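Local coordinates for protein aspartate-semialdehyde dehydrogenase (Thermus thermophilus, PDB 2YV3) that probably catalyses the NADPH-dependent reductive dephosphorylation of L-aspartyl-4-phosphate to L-aspartate-semialdehyde, on the route to lysine, methionine and threonine, at residues R96-V105 with K209-I217; A140-Y151 with A239-V250. All coordinates share one frame; numbering follows the deposited sequence.

Contact 1 of 2, residues R96-V105 with K209-I217; sequences RYEPWVPLVV and KVVWETHKI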
loop_
_atom_site.group_PDB
_atom_site.type_symbol
_atom_site.label_atom_id
_atom_site.label_comp_id
_atom_site.label_asym_id
_atom_site.label_seq_id
_atom_site.Cartn_x
_atom_site.Cartn_y
_atom_site.Cartn_z
ATOM N N ARG A 96 -8.600 10.075 24.248
ATOM C CA ARG A 96 -8.532 8.657 23.885
ATOM C C ARG A 96 -7.755 7.775 24.844
ATOM O O ARG A 96 -8.250 6.754 25.298
ATOM C CB ARG A 96 -7.888 8.481 22.516
ATOM C CG ARG A 96 -8.770 8.708 21.317
ATOM C CD ARG A 96 -7.911 8.538 20.079
ATOM N NE ARG A 96 -8.534 9.079 18.879
ATOM C CZ ARG A 96 -7.876 9.292 17.749
ATOM N NH1 ARG A 96 -6.586 9.001 17.681
ATOM N NH2 ARG A 96 -8.493 9.816 16.700
ATOM N N TYR A 97 -6.523 8.164 25.130
ATOM C CA TYR A 97 -5.672 7.379 26.007
ATOM C C TYR A 97 -5.811 7.794 27.443
ATOM O O TYR A 97 -4.836 7.846 28.165
ATOM C CB TYR A 97 -4.221 7.507 25.547
ATOM C CG TYR A 97 -4.150 7.613 24.043
ATOM C CD1 TYR A 97 -4.615 6.575 23.233
ATOM C CD2 TYR A 97 -3.766 8.806 23.430
ATOM C CE1 TYR A 97 -4.716 6.726 21.863
ATOM C CE2 TYR A 97 -3.866 8.961 22.051
ATOM C CZ TYR A 97 -4.343 7.913 21.280
ATOM O OH TYR A 97 -4.433 8.054 19.922
ATOM N N GLU A 98 -7.031 8.086 27.867
ATOM C CA GLU A 98 -7.242 8.490 29.250
ATOM C C GLU A 98 -8.172 7.492 29.960
ATOM O O GLU A 98 -9.284 7.244 29.511
ATOM C CB GLU A 98 -7.810 9.910 29.288
ATOM C CG GLU A 98 -7.374 10.810 28.109
ATOM C CD GLU A 98 -5.846 10.908 27.876
ATOM O OE1 GLU A 98 -5.093 11.189 28.838
ATOM O OE2 GLU A 98 -5.402 10.722 26.713
ATOM N N PRO A 99 -7.699 6.898 31.073
ATOM C CA PRO A 99 -8.338 5.910 31.960
ATOM C C PRO A 99 -9.812 6.120 32.374
ATOM O O PRO A 99 -10.467 5.203 32.876
ATOM C CB PRO A 99 -7.413 5.904 33.172
ATOM C CG PRO A 99 -6.077 6.140 32.555
ATOM C CD PRO A 99 -6.350 7.237 31.567
ATOM N N TRP A 100 -10.343 7.315 32.160
ATOM C CA TRP A 100 -11.719 7.576 32.555
ATOM C C TRP A 100 -12.659 7.706 31.359
ATOM O O TRP A 100 -13.877 7.822 31.535
ATOM C CB TRP A 100 -11.768 8.854 33.420
ATOM C CG TRP A 100 -11.864 10.158 32.651
ATOM C CD1 TRP A 100 -12.935 10.609 31.931
ATOM C CD2 TRP A 100 -10.893 11.213 32.618
ATOM N NE1 TRP A 100 -12.695 11.881 31.464
ATOM C CE2 TRP A 100 -11.448 12.274 31.871
ATOM C CE3 TRP A 100 -9.605 11.369 33.152
ATOM C CZ2 TRP A 100 -10.770 13.467 31.646
ATOM C CZ3 TRP A 100 -8.927 12.561 32.927
ATOM C CH2 TRP A 100 -9.512 13.593 32.180
ATOM N N VAL A 101 -12.099 7.697 30.150
ATOM C CA VAL A 101 -12.905 7.838 28.940
ATOM C C VAL A 101 -12.973 6.588 28.082
ATOM O O VAL A 101 -11.950 6.031 27.698
ATOM C CB VAL A 101 -12.374 8.958 28.026
ATOM C CG1 VAL A 101 -13.402 9.265 26.944
ATOM C CG2 VAL A 101 -12.036 10.198 28.843
ATOM N N PRO A 102 -14.191 6.145 27.747
ATOM C CA PRO A 102 -14.347 4.958 26.916
ATOM C C PRO A 102 -14.025 5.272 25.467
ATOM O O PRO A 102 -14.390 6.334 24.963
ATOM C CB PRO A 102 -15.811 4.606 27.103
ATOM C CG PRO A 102 -16.436 5.957 27.252
ATOM C CD PRO A 102 -15.500 6.641 28.201
ATOM N N LEU A 103 -13.314 4.351 24.816
ATOM C CA LEU A 103 -12.945 4.463 23.410
ATOM C C LEU A 103 -13.859 3.419 22.763
ATOM O O LEU A 103 -13.635 2.212 22.886
ATOM C CB LEU A 103 -11.463 4.110 23.236
ATOM C CG LEU A 103 -10.807 4.240 21.857
ATOM C CD1 LEU A 103 -11.121 5.587 21.234
ATOM C CD2 LEU A 103 -9.311 4.057 22.009
ATOM N N VAL A 104 -14.890 3.898 22.077
ATOM C CA VAL A 104 -15.901 3.028 21.487
ATOM C C VAL A 104 -16.126 2.929 19.969
ATOM O O VAL A 104 -15.944 3.877 19.213
ATOM C CB VAL A 104 -17.273 3.369 22.124
ATOM C CG1 VAL A 104 -18.368 2.439 21.611
ATOM C CG2 VAL A 104 -17.159 3.276 23.628
ATOM N N VAL A 105 -16.518 1.733 19.550
ATOM C CA VAL A 105 -16.907 1.448 18.178
ATOM C C VAL A 105 -18.129 0.570 18.456
ATOM O O VAL A 105 -17.998 -0.546 18.974
ATOM C CB VAL A 105 -15.857 0.658 17.411
ATOM C CG1 VAL A 105 -16.368 0.380 16.004
ATOM C CG2 VAL A 105 -14.568 1.444 17.343
ATOM N N LYS A 209 -1.113 3.932 17.004
ATOM C CA LYS A 209 -2.514 3.976 17.371
ATOM C C LYS A 209 -3.179 2.649 17.038
ATOM O O LYS A 209 -3.985 2.149 17.826
ATOM C CB LYS A 209 -3.182 5.137 16.636
ATOM C CG LYS A 209 -2.638 6.471 17.115
ATOM C CD LYS A 209 -2.784 7.595 16.094
ATOM C CE LYS A 209 -4.226 8.059 15.920
ATOM N NZ LYS A 209 -4.313 9.255 15.031
ATOM N N VAL A 210 -2.827 2.062 15.889
ATOM C CA VAL A 210 -3.405 0.782 15.487
ATOM C C VAL A 210 -3.286 -0.189 16.645
ATOM O O VAL A 210 -4.053 -1.136 16.740
ATOM C CB VAL A 210 -2.683 0.171 14.242
ATOM C CG1 VAL A 210 -3.274 -1.201 13.896
ATOM C CG2 VAL A 210 -2.797 1.120 13.046
ATOM N N VAL A 211 -2.326 0.065 17.533
ATOM C CA VAL A 211 -2.085 -0.779 18.705
ATOM C C VAL A 211 -2.767 -0.298 19.995
ATOM O O VAL A 211 -3.646 -0.979 20.520
ATOM C CB VAL A 211 -0.583 -0.900 18.996
ATOM C CG1 VAL A 211 -0.334 -2.085 19.921
ATOM C CG2 VAL A 211 0.193 -1.033 17.698
ATOM N N TRP A 212 -2.360 0.860 20.514
ATOM C CA TRP A 212 -2.947 1.389 21.752
ATOM C C TRP A 212 -4.481 1.465 21.706
ATOM O O TRP A 212 -5.162 1.261 22.716
ATOM C CB TRP A 212 -2.406 2.788 22.060
ATOM C CG TRP A 212 -0.911 2.889 22.081
ATOM C CD1 TRP A 212 -0.020 1.900 22.393
ATOM C CD2 TRP A 212 -0.131 4.061 21.815
ATOM N NE1 TRP A 212 1.265 2.387 22.334
ATOM C CE2 TRP A 212 1.224 3.711 21.980
ATOM C CE3 TRP A 212 -0.449 5.379 21.451
ATOM C CZ2 TRP A 212 2.258 4.623 21.800
ATOM C CZ3 TRP A 212 0.576 6.286 21.275
ATOM C CH2 TRP A 212 1.914 5.906 21.447
ATOM N N GLU A 213 -5.029 1.774 20.540
ATOM C CA GLU A 213 -6.470 1.854 20.426
ATOM C C GLU A 213 -7.085 0.465 20.442
ATOM O O GLU A 213 -8.129 0.262 21.067
ATOM C CB GLU A 213 -6.868 2.604 19.157
ATOM C CG GLU A 213 -6.693 4.106 19.273
ATOM C CD GLU A 213 -6.998 4.808 17.979
ATOM O OE1 GLU A 213 -7.225 6.036 18.016
ATOM O OE2 GLU A 213 -6.998 4.128 16.923
ATOM N N THR A 214 -6.441 -0.487 19.764
ATOM C CA THR A 214 -6.930 -1.867 19.722
ATOM C C THR A 214 -6.855 -2.489 21.129
ATOM O O THR A 214 -7.835 -3.028 21.654
ATOM C CB THR A 214 -6.083 -2.742 18.753
ATOM O OG1 THR A 214 -6.152 -2.209 17.422
ATOM C CG2 THR A 214 -6.598 -4.171 18.739
ATOM N N HIS A 215 -5.679 -2.394 21.733
ATOM C CA HIS A 215 -5.448 -2.932 23.060
ATOM C C HIS A 215 -6.490 -2.466 24.079
ATOM O O HIS A 215 -6.717 -3.132 25.093
ATOM C CB HIS A 215 -4.047 -2.553 23.516
ATOM C CG HIS A 215 -2.963 -3.390 22.907
ATOM N ND1 HIS A 215 -1.630 -3.230 23.229
ATOM C CD2 HIS A 215 -3.021 -4.440 22.054
ATOM C CE1 HIS A 215 -0.916 -4.151 22.606
ATOM N NE2 HIS A 215 -1.736 -4.899 21.886
ATOM N N LYS A 216 -7.129 -1.333 23.807
ATOM C CA LYS A 216 -8.153 -0.800 24.702
ATOM C C LYS A 216 -9.568 -1.054 24.174
ATOM O O LYS A 216 -10.457 -1.465 24.926
ATOM C CB LYS A 216 -7.952 0.703 24.915
ATOM C CG LYS A 216 -9.001 1.340 25.817
ATOM C CD LYS A 216 -8.877 2.848 25.830
ATOM C CE LYS A 216 -9.837 3.469 26.817
ATOM N NZ LYS A 216 -9.482 4.897 27.070
ATOM N N ILE A 217 -9.771 -0.793 22.883
ATOM C CA ILE A 217 -11.067 -0.996 22.244
ATOM C C ILE A 217 -11.494 -2.460 22.373
ATOM O O ILE A 217 -12.678 -2.779 22.377
ATOM C CB ILE A 217 -11.010 -0.589 20.748
ATOM C CG1 ILE A 217 -10.757 0.915 20.640
ATOM C CG2 ILE A 217 -12.313 -0.969 20.036
ATOM C CD1 ILE A 217 -10.327 1.356 19.280
#
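Leu103 and Ile217 bring the two backbones to a CA–CA distance of 5.9 Å, where the irregular loop 96-105 of the NAD-binding part passes helix 205-219 of the dimerisation part. The loop folds back in a type I beta turn from Glu98 to Val101, and Lys216 plugs it. Its chain is fully extended from CG outward, with CG anti to the backbone N (chi1 179°), which carries the ammonium straight off the helix into a cluster of carbonyls. NZ donates to Arg96 O and to Val101 O, each at 2.8 Å, and more weakly to Glu98 O, which also takes the turn's own bond from Val101 N. Leu103 fills in behind: its CB lies against Lys216 CD at 3.9 Å, its CD2 meets Glu213 CG, and its CG faces Ile217 CD1 at 3.9 Å.

Tyr97 is sandwiched, with Arg96 CB over one ring face and the edge of Trp212 against the other, an edge-to-face pair with planes at 76°. Its hydroxyl bonds to Ser93. The charged end of the contact lies near Cys125, the predicted acyl-thioester residue. Arg96, predicted to bind phosphate, stretches past Tyr97 to Glu213, and Asn122 O holds its NE; Thr127 holds Glu213 OE2. Lys209 NZ, salt-bridged to Glu206, stands 3.5 Å from Arg96 NH1, consistent with a pocket for an anion. Glu213 OE1 sits over a face of the Arg96 guanidinium, 3.1 Å from NH1, a purely electrostatic salt bridge with no N-H aimed at the oxygen.

Contact 2 of 2, residues A140-Y151 with A239-V250; sequences AFQAKRVIVATY and AEAVSVEFARPV
Val146 and Val244 sit side by side as a non-hydrogen-bonded pair, CG2 to CG1 3.9 Å, in the antiparallel strands 143-151 and 237-246 at the heart of the dimerisation domain's mixed sheet. Val146 CG1 reaches diagonally to Val242 CG1 at 3.8 Å. Ile147 N to Ser243 O and Ala149 N to Ala241 O are among the main-chain bonds between the strands, and Tyr151 and Ala239 close the far end with a bond each way.

At the near end the helix running into Gln142 is tied down. Phe141 O accepts both Ala247 N and Arg248 N, the latter in a nearly straight bond (N-H...O 170°), while Ala247 N also reaches Gln142 O. Phe141 turns its ring edge to the face of Phe246, planes at 73°; Val250 CG1 covers one face of the Phe141 ring, 3.9 Å from its centroid, and Ala140 CB the other. Arg248 bends at chi2 (129°), which lays one face of its guanidinium over the CB and CG of Gln142. With an alanine here, the backbone bond could stay, but Gln142 would probably lose that flat cover and be freer to turn.

Farther out, Glu240 and Val242 pack on helix 125-141, and Asn301 grips the backbone of Arg248 and Val250. The sheet face bearing Arg145, Ala149 and Tyr151 meets the second subunit. There Arg145 and Glu245 run alongside each other in a salt bridge, although the exact place of Glu245 OE1 is doubtful. Tyr151 stacks on Tyr151 of the second subunit, and its OH hydrogen-bonds to Thr150 O of that subunit.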
loop_
_atom_site.group_PDB
_atom_site.type_symbol
_atom_site.label_atom_id
_atom_site.label_comp_id
_atom_site.label_asym_id
_atom_site.label_seq_id
_atom_site.Cartn_x
_atom_site.Cartn_y
_atom_site.Cartn_z
ATOM N N ALA A 140 -14.416 -14.705 17.504
ATOM C CA ALA A 140 -14.537 -16.100 17.062
ATOM C C ALA A 140 -13.250 -16.913 17.116
ATOM O O ALA A 140 -13.255 -18.039 17.597
ATOM C CB ALA A 140 -15.104 -16.157 15.624
ATOM N N PHE A 141 -12.152 -16.330 16.641
ATOM C CA PHE A 141 -10.876 -17.027 16.566
ATOM C C PHE A 141 -9.737 -16.597 17.477
ATOM O O PHE A 141 -8.654 -17.176 17.411
ATOM C CB PHE A 141 -10.365 -16.949 15.137
ATOM C CG PHE A 141 -11.381 -17.345 14.099
ATOM C CD1 PHE A 141 -11.976 -18.607 14.123
ATOM C CD2 PHE A 141 -11.706 -16.465 13.062
ATOM C CE1 PHE A 141 -12.866 -18.989 13.142
ATOM C CE2 PHE A 141 -12.602 -16.841 12.069
ATOM C CZ PHE A 141 -13.182 -18.110 12.111
ATOM N N GLN A 142 -9.954 -15.592 18.312
ATOM C CA GLN A 142 -8.897 -15.102 19.188
ATOM C C GLN A 142 -7.578 -14.905 18.445
ATOM O O GLN A 142 -6.882 -15.862 18.109
ATOM C CB GLN A 142 -8.663 -16.044 20.376
ATOM C CG GLN A 142 -9.613 -15.827 21.553
ATOM C CD GLN A 142 -8.904 -15.952 22.895
ATOM O OE1 GLN A 142 -7.888 -15.283 23.136
ATOM N NE2 GLN A 142 -9.434 -16.804 23.774
ATOM N N ALA A 143 -7.233 -13.648 18.204
ATOM C CA ALA A 143 -6.006 -13.320 17.520
ATOM C C ALA A 143 -4.889 -13.252 18.560
ATOM O O ALA A 143 -5.121 -13.417 19.757
ATOM C CB ALA A 143 -6.160 -11.973 16.799
ATOM N N LYS A 144 -3.672 -13.020 18.089
ATOM C CA LYS A 144 -2.525 -12.916 18.955
ATOM C C LYS A 144 -1.439 -12.156 18.222
ATOM O O LYS A 144 -0.423 -11.801 18.813
ATOM C CB LYS A 144 -2.002 -14.301 19.331
ATOM C CG LYS A 144 -2.517 -15.469 18.493
ATOM C CD LYS A 144 -1.603 -16.692 18.624
ATOM C CE LYS A 144 -1.404 -17.132 20.071
ATOM N NZ LYS A 144 -0.196 -18.000 20.215
ATOM N N ARG A 145 -1.665 -11.880 16.938
ATOM C CA ARG A 145 -0.654 -11.194 16.138
ATOM C C ARG A 145 -1.184 -10.581 14.831
ATOM O O ARG A 145 -1.557 -11.312 13.921
ATOM C CB ARG A 145 0.467 -12.196 15.825
ATOM C CG ARG A 145 1.868 -11.627 15.882
ATOM C CD ARG A 145 2.835 -12.614 16.514
ATOM N NE ARG A 145 3.101 -13.774 15.670
ATOM C CZ ARG A 145 3.848 -14.815 16.048
ATOM N NH1 ARG A 145 4.400 -14.843 17.259
ATOM N NH2 ARG A 145 4.054 -15.828 15.211
ATOM N N VAL A 146 -1.213 -9.249 14.740
ATOM C CA VAL A 146 -1.671 -8.568 13.517
ATOM C C VAL A 146 -0.579 -7.705 12.877
ATOM O O VAL A 146 0.107 -6.944 13.549
ATOM C CB VAL A 146 -2.894 -7.660 13.759
ATOM C CG1 VAL A 146 -3.455 -7.183 12.413
ATOM C CG2 VAL A 146 -3.975 -8.417 14.554
ATOM N N ILE A 147 -0.443 -7.827 11.563
ATOM C CA ILE A 147 0.560 -7.089 10.807
ATOM C C ILE A 147 -0.085 -6.317 9.664
ATOM O O ILE A 147 -0.254 -6.857 8.572
ATOM C CB ILE A 147 1.593 -8.069 10.230
ATOM C CG1 ILE A 147 2.124 -8.944 11.364
ATOM C CG2 ILE A 147 2.722 -7.310 9.542
ATOM C CD1 ILE A 147 3.051 -10.039 10.924
ATOM N N VAL A 148 -0.432 -5.056 9.890
ATOM C CA VAL A 148 -1.079 -4.301 8.829
ATOM C C VAL A 148 -0.207 -3.313 8.058
ATOM O O VAL A 148 0.724 -2.726 8.592
ATOM C CB VAL A 148 -2.357 -3.561 9.355
ATOM C CG1 VAL A 148 -2.498 -3.752 10.876
ATOM C CG2 VAL A 148 -2.306 -2.075 9.002
ATOM N N ALA A 149 -0.523 -3.172 6.777
ATOM C CA ALA A 149 0.143 -2.254 5.863
ATOM C C ALA A 149 -1.019 -1.411 5.364
ATOM O O ALA A 149 -1.964 -1.899 4.742
ATOM C CB ALA A 149 0.787 -2.991 4.717
ATOM N N THR A 150 -0.923 -0.133 5.684
ATOM C CA THR A 150 -1.923 0.868 5.381
ATOM C C THR A 150 -1.694 1.543 4.044
ATOM O O THR A 150 -0.564 1.775 3.642
ATOM C CB THR A 150 -1.918 1.914 6.532
ATOM O OG1 THR A 150 -3.025 1.677 7.409
ATOM C CG2 THR A 150 -1.942 3.312 6.003
ATOM N N TYR A 151 -2.796 1.827 3.365
ATOM C CA TYR A 151 -2.833 2.509 2.072
ATOM C C TYR A 151 -3.768 3.689 2.382
ATOM O O TYR A 151 -4.901 3.737 1.916
ATOM C CB TYR A 151 -3.472 1.601 0.996
ATOM C CG TYR A 151 -2.696 0.327 0.665
ATOM C CD1 TYR A 151 -1.958 0.220 -0.511
ATOM C CD2 TYR A 151 -2.653 -0.732 1.555
ATOM C CE1 TYR A 151 -1.193 -0.906 -0.776
ATOM C CE2 TYR A 151 -1.897 -1.858 1.300
ATOM C CZ TYR A 151 -1.166 -1.947 0.146
ATOM O OH TYR A 151 -0.387 -3.053 -0.095
ATOM N N ALA A 239 -7.175 2.046 2.787
ATOM C CA ALA A 239 -6.957 0.632 2.489
ATOM C C ALA A 239 -5.932 0.042 3.464
ATOM O O ALA A 239 -5.019 0.730 3.911
ATOM C CB ALA A 239 -6.464 0.474 1.074
ATOM N N GLU A 240 -6.084 -1.225 3.818
ATOM C CA GLU A 240 -5.110 -1.831 4.719
ATOM C C GLU A 240 -4.999 -3.353 4.621
ATOM O O GLU A 240 -5.871 -4.077 5.090
ATOM C CB GLU A 240 -5.379 -1.403 6.178
ATOM C CG GLU A 240 -6.846 -1.158 6.525
ATOM C CD GLU A 240 -7.073 -0.924 8.019
ATOM O OE1 GLU A 240 -6.807 -1.850 8.825
ATOM O OE2 GLU A 240 -7.521 0.183 8.379
ATOM N N ALA A 241 -3.925 -3.826 3.998
ATOM C CA ALA A 241 -3.704 -5.257 3.861
ATOM C C ALA A 241 -3.433 -5.794 5.253
ATOM O O ALA A 241 -2.428 -5.451 5.877
ATOM C CB ALA A 241 -2.510 -5.527 2.947
ATOM N N VAL A 242 -4.332 -6.642 5.735
ATOM C CA VAL A 242 -4.215 -7.194 7.075
ATOM C C VAL A 242 -3.750 -8.650 7.118
ATOM O O VAL A 242 -3.895 -9.393 6.154
ATOM C CB VAL A 242 -5.563 -7.044 7.811
ATOM C CG1 VAL A 242 -5.454 -7.546 9.249
ATOM C CG2 VAL A 242 -5.993 -5.589 7.780
ATOM N N SER A 243 -3.152 -9.038 8.239
ATOM C CA SER A 243 -2.668 -10.399 8.434
ATOM C C SER A 243 -2.806 -10.692 9.910
ATOM O O SER A 243 -2.680 -9.790 10.732
ATOM C CB SER A 243 -1.215 -10.512 8.010
ATOM O OG SER A 243 -1.065 -10.052 6.681
ATOM N N VAL A 244 -3.072 -11.946 10.253
ATOM C CA VAL A 244 -3.254 -12.306 11.648
ATOM C C VAL A 244 -2.877 -13.747 11.946
ATOM O O VAL A 244 -2.929 -14.617 11.080
ATOM C CB VAL A 244 -4.744 -12.145 12.091
ATOM C CG1 VAL A 244 -4.824 -12.102 13.578
ATOM C CG2 VAL A 244 -5.366 -10.916 11.486
ATOM N N GLU A 245 -2.502 -13.992 13.193
ATOM C CA GLU A 245 -2.182 -15.333 13.639
ATOM C C GLU A 245 -3.269 -15.585 14.689
ATOM O O GLU A 245 -3.503 -14.739 15.558
ATOM C CB GLU A 245 -0.777 -15.388 14.255
ATOM C CG GLU A 245 -0.319 -16.798 14.630
ATOM C CD GLU A 245 1.111 -16.836 15.146
ATOM O OE1 GLU A 245 1.438 -16.057 16.077
ATOM O OE2 GLU A 245 1.903 -17.657 14.627
ATOM N N PHE A 246 -3.946 -16.727 14.593
ATOM C CA PHE A 246 -5.029 -17.036 15.517
ATOM C C PHE A 246 -4.782 -18.121 16.548
ATOM O O PHE A 246 -3.793 -18.858 16.492
ATOM C CB PHE A 246 -6.279 -17.389 14.719
ATOM C CG PHE A 246 -6.799 -16.262 13.895
ATOM C CD1 PHE A 246 -7.603 -15.280 14.469
ATOM C CD2 PHE A 246 -6.474 -16.166 12.545
ATOM C CE1 PHE A 246 -8.077 -14.211 13.711
ATOM C CE2 PHE A 246 -6.948 -15.100 11.779
ATOM C CZ PHE A 246 -7.750 -14.119 12.365
ATOM N N ALA A 247 -5.698 -18.203 17.504
ATOM C CA ALA A 247 -5.610 -19.213 18.547
ATOM C C ALA A 247 -6.266 -20.449 17.973
ATOM O O ALA A 247 -5.672 -21.529 17.924
ATOM C CB ALA A 247 -6.368 -18.762 19.787
ATOM N N ARG A 248 -7.506 -20.252 17.525
ATOM C CA ARG A 248 -8.306 -21.313 16.942
ATOM C C ARG A 248 -8.014 -21.433 15.462
ATOM O O ARG A 248 -7.655 -20.450 14.806
ATOM C CB ARG A 248 -9.788 -21.030 17.146
ATOM C CG ARG A 248 -10.166 -20.720 18.573
ATOM C CD ARG A 248 -10.963 -19.433 18.585
ATOM N NE ARG A 248 -11.423 -19.045 19.905
ATOM C CZ ARG A 248 -10.624 -18.897 20.951
ATOM N NH1 ARG A 248 -9.319 -19.108 20.826
ATOM N NH2 ARG A 248 -11.130 -18.547 22.125
ATOM N N PRO A 249 -8.198 -22.645 14.914
ATOM C CA PRO A 249 -7.966 -22.963 13.500
ATOM C C PRO A 249 -8.870 -22.110 12.629
ATOM O O PRO A 249 -10.107 -22.182 12.735
ATOM C CB PRO A 249 -8.333 -24.436 13.420
ATOM C CG PRO A 249 -9.500 -24.522 14.372
ATOM C CD PRO A 249 -8.999 -23.706 15.562
ATOM N N VAL A 250 -8.265 -21.281 11.786
ATOM C CA VAL A 250 -9.078 -20.458 10.918
ATOM C C VAL A 250 -9.460 -21.271 9.738
ATOM O O VAL A 250 -9.022 -22.406 9.573
ATOM C CB VAL A 250 -8.383 -19.210 10.371
ATOM C CG1 VAL A 250 -9.157 -17.989 10.813
ATOM C CG2 VAL A 250 -6.941 -19.162 10.799
#

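How the contacts relate
From the N terminus, the chain runs through loop 96-105, then helix 125-141 and strand 143-151, helix 205-219, and strand 237-246. Contact 1 closes a loop of 103 residues when the helix returns to 96-105; contact 2 starts inside that loop and closes its own 87-residue loop beyond it, so the two cross. Contact 1 joins the NAD-binding part to the dimerisation part, whereas contact 2 lies within the latter, pairing central strands of the sheet that faces the second subunit. Their centres are 19 Å apart, yet they touch: Val210 CG1 packs on Val148 CG1 at 4.0 Å. Helix 125-141 also borders both.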